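Local coordinates for cell division control protein 45 cdc45 putative (Entamoeba histolytica, PDB 6CC2) that probably acts in DNA replication as Cdc45, the RecJ-like factor that joins MCM2-7 and GINS in the replicative helicase of eukaryotes, at residues A[382-387]-A[391-396]; A[97-102]-A[119-124]. One frame throughout, in Å; residues are numbered along the deposited sequence.

Interaction 1 (A[382-387]-A[391-396]); sequences FKLLSS and EPYDFG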
loop_
_atom_site.group_PDB
_atom_site.type_symbol
_atom_site.label_atom_id
_atom_site.label_comp_id
_atom_site.label_asym_id
_atom_site.label_seq_id
_atom_site.Cartn_x
_atom_site.Cartn_y
_atom_site.Cartn_z
ATOM N N PHE A 382 -3.439 -1.683 -12.915
ATOM C CA PHE A 382 -4.790 -2.026 -13.381
ATOM C C PHE A 382 -4.767 -3.233 -14.306
ATOM O O PHE A 382 -5.618 -4.131 -14.195
ATOM C CB PHE A 382 -5.400 -0.817 -14.094
ATOM C CG PHE A 382 -6.768 -1.066 -14.671
ATOM C CD1 PHE A 382 -6.909 -1.519 -15.973
ATOM C CD2 PHE A 382 -7.911 -0.835 -13.919
ATOM C CE1 PHE A 382 -8.161 -1.764 -16.517
ATOM C CE2 PHE A 382 -9.186 -1.063 -14.485
ATOM C CZ PHE A 382 -9.294 -1.527 -15.760
ATOM N N LYS A 383 -3.823 -3.255 -15.244
ATOM C CA LYS A 383 -3.698 -4.366 -16.172
ATOM C C LYS A 383 -3.395 -5.665 -15.435
ATOM O O LYS A 383 -4.000 -6.703 -15.731
ATOM C CB LYS A 383 -2.599 -4.065 -17.191
ATOM C CG LYS A 383 -2.294 -5.174 -18.176
ATOM C CD LYS A 383 -1.051 -4.838 -19.003
ATOM C CE LYS A 383 -0.778 -5.887 -20.070
ATOM N NZ LYS A 383 -1.849 -5.916 -21.107
ATOM N N LEU A 384 -2.482 -5.628 -14.461
ATOM C CA LEU A 384 -2.185 -6.849 -13.706
ATOM C C LEU A 384 -3.391 -7.277 -12.872
ATOM O O LEU A 384 -3.766 -8.459 -12.861
ATOM C CB LEU A 384 -0.941 -6.675 -12.843
ATOM C CG LEU A 384 -0.557 -7.911 -12.030
ATOM C CD1 LEU A 384 -0.470 -9.149 -12.920
ATOM C CD2 LEU A 384 0.777 -7.704 -11.259
ATOM N N LEU A 385 -4.006 -6.335 -12.158
ATOM C CA LEU A 385 -5.205 -6.649 -11.386
ATOM C C LEU A 385 -6.243 -7.338 -12.258
ATOM O O LEU A 385 -6.900 -8.301 -11.827
ATOM C CB LEU A 385 -5.781 -5.363 -10.780
ATOM C CG LEU A 385 -7.046 -5.507 -9.953
ATOM C CD1 LEU A 385 -6.762 -6.248 -8.647
ATOM C CD2 LEU A 385 -7.601 -4.110 -9.681
ATOM N N SER A 386 -6.389 -6.878 -13.501
ATOM C CA SER A 386 -7.406 -7.385 -14.394
ATOM C C SER A 386 -7.045 -8.722 -15.022
ATOM O O SER A 386 -7.875 -9.279 -15.758
ATOM C CB SER A 386 -7.673 -6.368 -15.522
ATOM O OG SER A 386 -8.129 -5.120 -15.010
ATOM N N SER A 387 -5.858 -9.246 -14.764
ATOM C CA SER A 387 -5.435 -10.466 -15.429
ATOM C C SER A 387 -6.372 -11.625 -15.115
ATOM O O SER A 387 -6.801 -11.809 -13.969
ATOM C CB SER A 387 -4.008 -10.846 -15.007
ATOM O OG SER A 387 -3.625 -12.012 -15.733
ATOM N N GLU A 391 0.344 -16.155 -15.514
ATOM C CA GLU A 391 1.670 -15.776 -15.980
ATOM C C GLU A 391 1.996 -14.300 -15.790
ATOM O O GLU A 391 3.150 -13.996 -15.443
ATOM C CB GLU A 391 1.809 -16.161 -17.460
ATOM C CG GLU A 391 1.886 -17.667 -17.725
ATOM C CD GLU A 391 0.550 -18.398 -17.598
ATOM O OE1 GLU A 391 -0.525 -17.759 -17.589
ATOM O OE2 GLU A 391 0.577 -19.645 -17.521
ATOM N N PRO A 392 1.073 -13.353 -15.984
ATOM C CA PRO A 392 1.447 -11.948 -15.779
ATOM C C PRO A 392 1.978 -11.664 -14.385
ATOM O O PRO A 392 2.780 -10.739 -14.202
ATOM C CB PRO A 392 0.134 -11.196 -16.059
ATOM C CG PRO A 392 -0.589 -12.098 -17.051
ATOM C CD PRO A 392 -0.274 -13.496 -16.582
ATOM N N TYR A 393 1.510 -12.397 -13.372
ATOM C CA TYR A 393 1.932 -12.118 -12.008
ATOM C C TYR A 393 3.408 -12.414 -11.786
ATOM O O TYR A 393 3.994 -11.879 -10.842
ATOM C CB TYR A 393 1.092 -12.923 -11.013
ATOM C CG TYR A 393 -0.251 -12.259 -10.729
ATOM C CD1 TYR A 393 -0.345 -11.221 -9.817
ATOM C CD2 TYR A 393 -1.402 -12.668 -11.387
ATOM C CE1 TYR A 393 -1.542 -10.603 -9.557
ATOM C CE2 TYR A 393 -2.608 -12.052 -11.155
ATOM C CZ TYR A 393 -2.675 -11.016 -10.232
ATOM O OH TYR A 393 -3.874 -10.404 -9.991
ATOM N N ASP A 394 4.028 -13.208 -12.656
ATOM C CA ASP A 394 5.443 -13.537 -12.456
ATOM C C ASP A 394 6.307 -12.285 -12.429
ATOM O O ASP A 394 7.246 -12.196 -11.623
ATOM C CB ASP A 394 5.925 -14.492 -13.544
ATOM C CG ASP A 394 5.397 -15.895 -13.351
ATOM O OD1 ASP A 394 4.959 -16.208 -12.224
ATOM O OD2 ASP A 394 5.428 -16.679 -14.322
ATOM N N PHE A 395 6.015 -11.315 -13.300
ATOM C CA PHE A 395 6.798 -10.082 -13.336
ATOM C C PHE A 395 6.664 -9.314 -12.022
ATOM O O PHE A 395 7.652 -8.773 -11.509
ATOM C CB PHE A 395 6.345 -9.218 -14.515
ATOM C CG PHE A 395 7.158 -7.966 -14.702
ATOM C CD1 PHE A 395 8.408 -8.016 -15.298
ATOM C CD2 PHE A 395 6.672 -6.742 -14.283
ATOM C CE1 PHE A 395 9.154 -6.866 -15.470
ATOM C CE2 PHE A 395 7.416 -5.588 -14.450
ATOM C CZ PHE A 395 8.655 -5.652 -15.044
ATOM N N GLY A 396 5.452 -9.251 -11.473
ATOM C CA GLY A 396 5.256 -8.591 -10.187
ATOM C C GLY A 396 5.940 -9.318 -9.047
ATOM O O GLY A 396 6.542 -8.683 -8.183
HETATM O O HOH W 1 -6.158 -10.860 -11.343
#
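Methyl CD1 of Leu384 stands almost squarely over the middle of the Tyr393 ring, 3.6 Å from CD1 to the ring centroid and only 6° off the ring normal. This CH-pi contact is central to the meeting of two consecutive helices. With CG anti to the backbone N (chi1 -180°), Leu384 carries its branched end to the Tyr393 ring; the same CD1 touches CB of Pro392 at 3.8 Å. Tyr393 keeps its ring beside its backbone N (chi1 -82°), and the hydroxyl thereby travels toward the carbonyls of Leu385 and Ser387. There, in the plane of the ring and at its edge, OH donates to a water 2.7 Å from it. That water hands its own hydrogens to Leu385 O at 2.7 Å and Ser387 O at 2.9 Å, bridging the hydroxyl and two carbonyls of segment 382-387. A tyrosine suits this place because it offers a greasy face to leucine and a polar tip to the water.

The two helices, 374-385 and 393-417, are joined by a short connection, and the contact closes it. Pro392, which has no N-H to offer, fits near the beginning of the second. Its CG lies 3.3 Å from Ser387 OG, whose hydrogen bond goes to Thr389 O in the connection. Gly396 brings no side chain between its backbone and the other methyl of Leu384, CD2. Within segment 382-387, Phe382 O accepts from Ser386 OG (2.8 Å) and Ser386 N, arriving from opposite faces of the carbonyl plane, while Lys40 is a further partner of that hydroxyl. Leu384 and Leu385 rest on Ile361 of helix 354-364, Leu385 also on Ile36 of helix 33-48, and Tyr393 on Ala357 and Trp202.

Interaction 2 (A[97-102]-A[119-124]); sequences DIENIF and NTNIGL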
loop_
_atom_site.group_PDB
_atom_site.type_symbol
_atom_site.label_atom_id
_atom_site.label_comp_id
_atom_site.label_asym_id
_atom_site.label_seq_id
_atom_site.Cartn_x
_atom_site.Cartn_y
_atom_site.Cartn_z
ATOM N N ASP A 97 -14.733 26.439 -6.860
ATOM C CA ASP A 97 -15.877 26.171 -7.727
ATOM C C ASP A 97 -16.090 24.676 -7.913
ATOM O O ASP A 97 -15.364 24.028 -8.671
ATOM C CB ASP A 97 -15.696 26.853 -9.086
ATOM C CG ASP A 97 -16.182 28.291 -9.087
ATOM O OD1 ASP A 97 -17.197 28.578 -8.417
ATOM O OD2 ASP A 97 -15.549 29.134 -9.761
ATOM N N ILE A 98 -17.101 24.131 -7.242
ATOM C CA ILE A 98 -17.299 22.687 -7.147
ATOM C C ILE A 98 -18.769 22.351 -7.347
ATOM O O ILE A 98 -19.124 21.200 -7.628
ATOM C CB ILE A 98 -16.817 22.162 -5.781
ATOM C CG1 ILE A 98 -15.306 22.307 -5.636
ATOM C CG2 ILE A 98 -17.247 20.726 -5.568
ATOM C CD1 ILE A 98 -14.828 21.959 -4.248
ATOM N N GLU A 99 -19.635 23.349 -7.192
ATOM C CA GLU A 99 -21.063 23.103 -7.046
ATOM C C GLU A 99 -21.788 22.919 -8.372
ATOM O O GLU A 99 -22.984 22.611 -8.359
ATOM C CB GLU A 99 -21.692 24.247 -6.245
ATOM C CG GLU A 99 -20.898 24.591 -4.982
ATOM C CD GLU A 99 -21.662 25.473 -4.011
ATOM O OE1 GLU A 99 -21.322 25.462 -2.807
ATOM O OE2 GLU A 99 -22.601 26.172 -4.442
ATOM N N ASN A 100 -21.103 23.070 -9.507
ATOM C CA ASN A 100 -21.694 22.762 -10.804
ATOM C C ASN A 100 -21.527 21.300 -11.199
ATOM O O ASN A 100 -22.285 20.806 -12.044
ATOM C CB ASN A 100 -21.067 23.629 -11.891
ATOM C CG ASN A 100 -21.270 25.114 -11.638
ATOM O OD1 ASN A 100 -20.384 25.792 -11.116
ATOM N ND2 ASN A 100 -22.439 25.623 -12.003
ATOM N N ILE A 101 -20.553 20.613 -10.617
ATOM C CA ILE A 101 -20.243 19.223 -10.935
ATOM C C ILE A 101 -20.731 18.354 -9.784
ATOM O O ILE A 101 -20.979 18.826 -8.671
ATOM C CB ILE A 101 -18.727 19.044 -11.180
ATOM C CG1 ILE A 101 -18.305 19.779 -12.459
ATOM C CG2 ILE A 101 -18.332 17.573 -11.260
ATOM C CD1 ILE A 101 -18.844 19.164 -13.736
ATOM N N PHE A 102 -20.871 17.061 -10.058
ATOM C CA PHE A 102 -21.168 16.082 -9.014
ATOM C C PHE A 102 -19.853 15.531 -8.479
ATOM O O PHE A 102 -19.056 14.968 -9.237
ATOM C CB PHE A 102 -22.078 14.981 -9.565
ATOM C CG PHE A 102 -23.470 15.459 -9.856
ATOM C CD1 PHE A 102 -23.750 16.146 -11.025
ATOM C CD2 PHE A 102 -24.494 15.236 -8.950
ATOM C CE1 PHE A 102 -25.041 16.615 -11.288
ATOM C CE2 PHE A 102 -25.772 15.691 -9.200
ATOM C CZ PHE A 102 -26.054 16.383 -10.370
ATOM N N ASN A 119 -21.228 19.912 3.831
ATOM C CA ASN A 119 -21.430 20.448 2.492
ATOM C C ASN A 119 -22.372 19.534 1.717
ATOM O O ASN A 119 -22.043 18.369 1.455
ATOM C CB ASN A 119 -20.089 20.573 1.779
ATOM C CG ASN A 119 -20.185 21.350 0.476
ATOM O OD1 ASN A 119 -21.125 21.170 -0.304
ATOM N ND2 ASN A 119 -19.223 22.233 0.249
ATOM N N THR A 120 -23.528 20.066 1.323
ATOM C CA THR A 120 -24.490 19.255 0.586
ATOM C C THR A 120 -24.023 18.904 -0.820
ATOM O O THR A 120 -24.654 18.053 -1.462
ATOM C CB THR A 120 -25.846 19.981 0.507
ATOM O OG1 THR A 120 -25.643 21.326 0.060
ATOM C CG2 THR A 120 -26.519 20.002 1.862
ATOM N N ASN A 121 -22.953 19.523 -1.308
ATOM C CA ASN A 121 -22.457 19.305 -2.662
ATOM C C ASN A 121 -21.256 18.371 -2.709
ATOM O O ASN A 121 -20.661 18.194 -3.770
ATOM C CB ASN A 121 -22.088 20.646 -3.299
ATOM C CG ASN A 121 -22.317 20.657 -4.796
ATOM O OD1 ASN A 121 -21.500 20.151 -5.569
ATOM N ND2 ASN A 121 -23.434 21.242 -5.217
ATOM N N ILE A 122 -20.884 17.775 -1.585
ATOM C CA ILE A 122 -19.786 16.824 -1.511
ATOM C C ILE A 122 -20.374 15.508 -1.017
ATOM O O ILE A 122 -20.945 15.450 0.078
ATOM C CB ILE A 122 -18.659 17.318 -0.593
ATOM C CG1 ILE A 122 -18.061 18.606 -1.152
ATOM C CG2 ILE A 122 -17.561 16.240 -0.456
ATOM C CD1 ILE A 122 -17.091 19.302 -0.226
ATOM N N GLY A 123 -20.268 14.470 -1.841
ATOM C CA GLY A 123 -20.838 13.181 -1.503
ATOM C C GLY A 123 -19.808 12.211 -0.950
ATOM O O GLY A 123 -19.062 11.592 -1.718
ATOM N N LEU A 124 -19.749 12.093 0.376
ATOM C CA LEU A 124 -18.865 11.143 1.042
ATOM C C LEU A 124 -19.539 9.777 1.090
ATOM O O LEU A 124 -20.485 9.569 1.852
ATOM C CB LEU A 124 -18.537 11.633 2.452
ATOM C CG LEU A 124 -17.799 12.941 2.604
ATOM C CD1 LEU A 124 -17.984 13.506 4.003
ATOM C CD2 LEU A 124 -16.310 12.734 2.305
HETATM O O HOH W 2 -18.923 24.393 -1.690
#
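Backbone N of Asn121, the residue lying against Glu99, donates to Asn119 OD1 over 2.7 Å with an N-H...O angle of 153°. This Asx turn sits within a type I beta turn from Asn119 to Ile122, and asparagine suits it because a short side chain can stand in for a backbone carbonyl. The turn presents the amide of Asn121 to a second type I turn, Ile98 to Ile101. Asn121 CG comes 3.6 Å from Glu99 CA, and the amide lies among the carbonyls of Ile98, Glu99 and Ile101. The carboxylate of Glu99 runs nearly parallel to the amide, their planes 13° apart.

Both turns lead into neighbouring parallel strands, 102-106 and 122-125, joined by a beta-alpha-beta crossover through helix 114-118; the sheet is consistent with the Rossmann-like domain of RecJ relatives. Beside the amide, a water joins the loops: it donates to Glu99 OE1 at 2.9 Å and accepts from Asn119 ND2, also at 2.9 Å, a polar link fitting for the exposed glutamate. Ile98 instead turns its branched chain inward, packing on Val91 and Val103. Backbone bonds tie Asn119 and Ile122 to Met1.

Overall arrangement
From the N terminus, interaction 2 comes first: segments 97-102 and 119-124 close a loop of 16 residues holding the rest of strand 102-106, strand 109-110 and helix 114-118, at two adjacent inner strands of the parallel sheet, 122-125 lying next to edge strand 2-3. Much later, interaction 1 closes a far shorter loop of three residues between helices 374-385 and 393-417. The two loops are in series, neither enclosing nor crossing the other; their nearest atoms are about 20 Å apart. Interaction 2 joins the loops leading into two neighbouring strands, whereas interaction 1 joins consecutive helices deeper in the molecule, beside helix 33-48, which connects two strands of that same sheet.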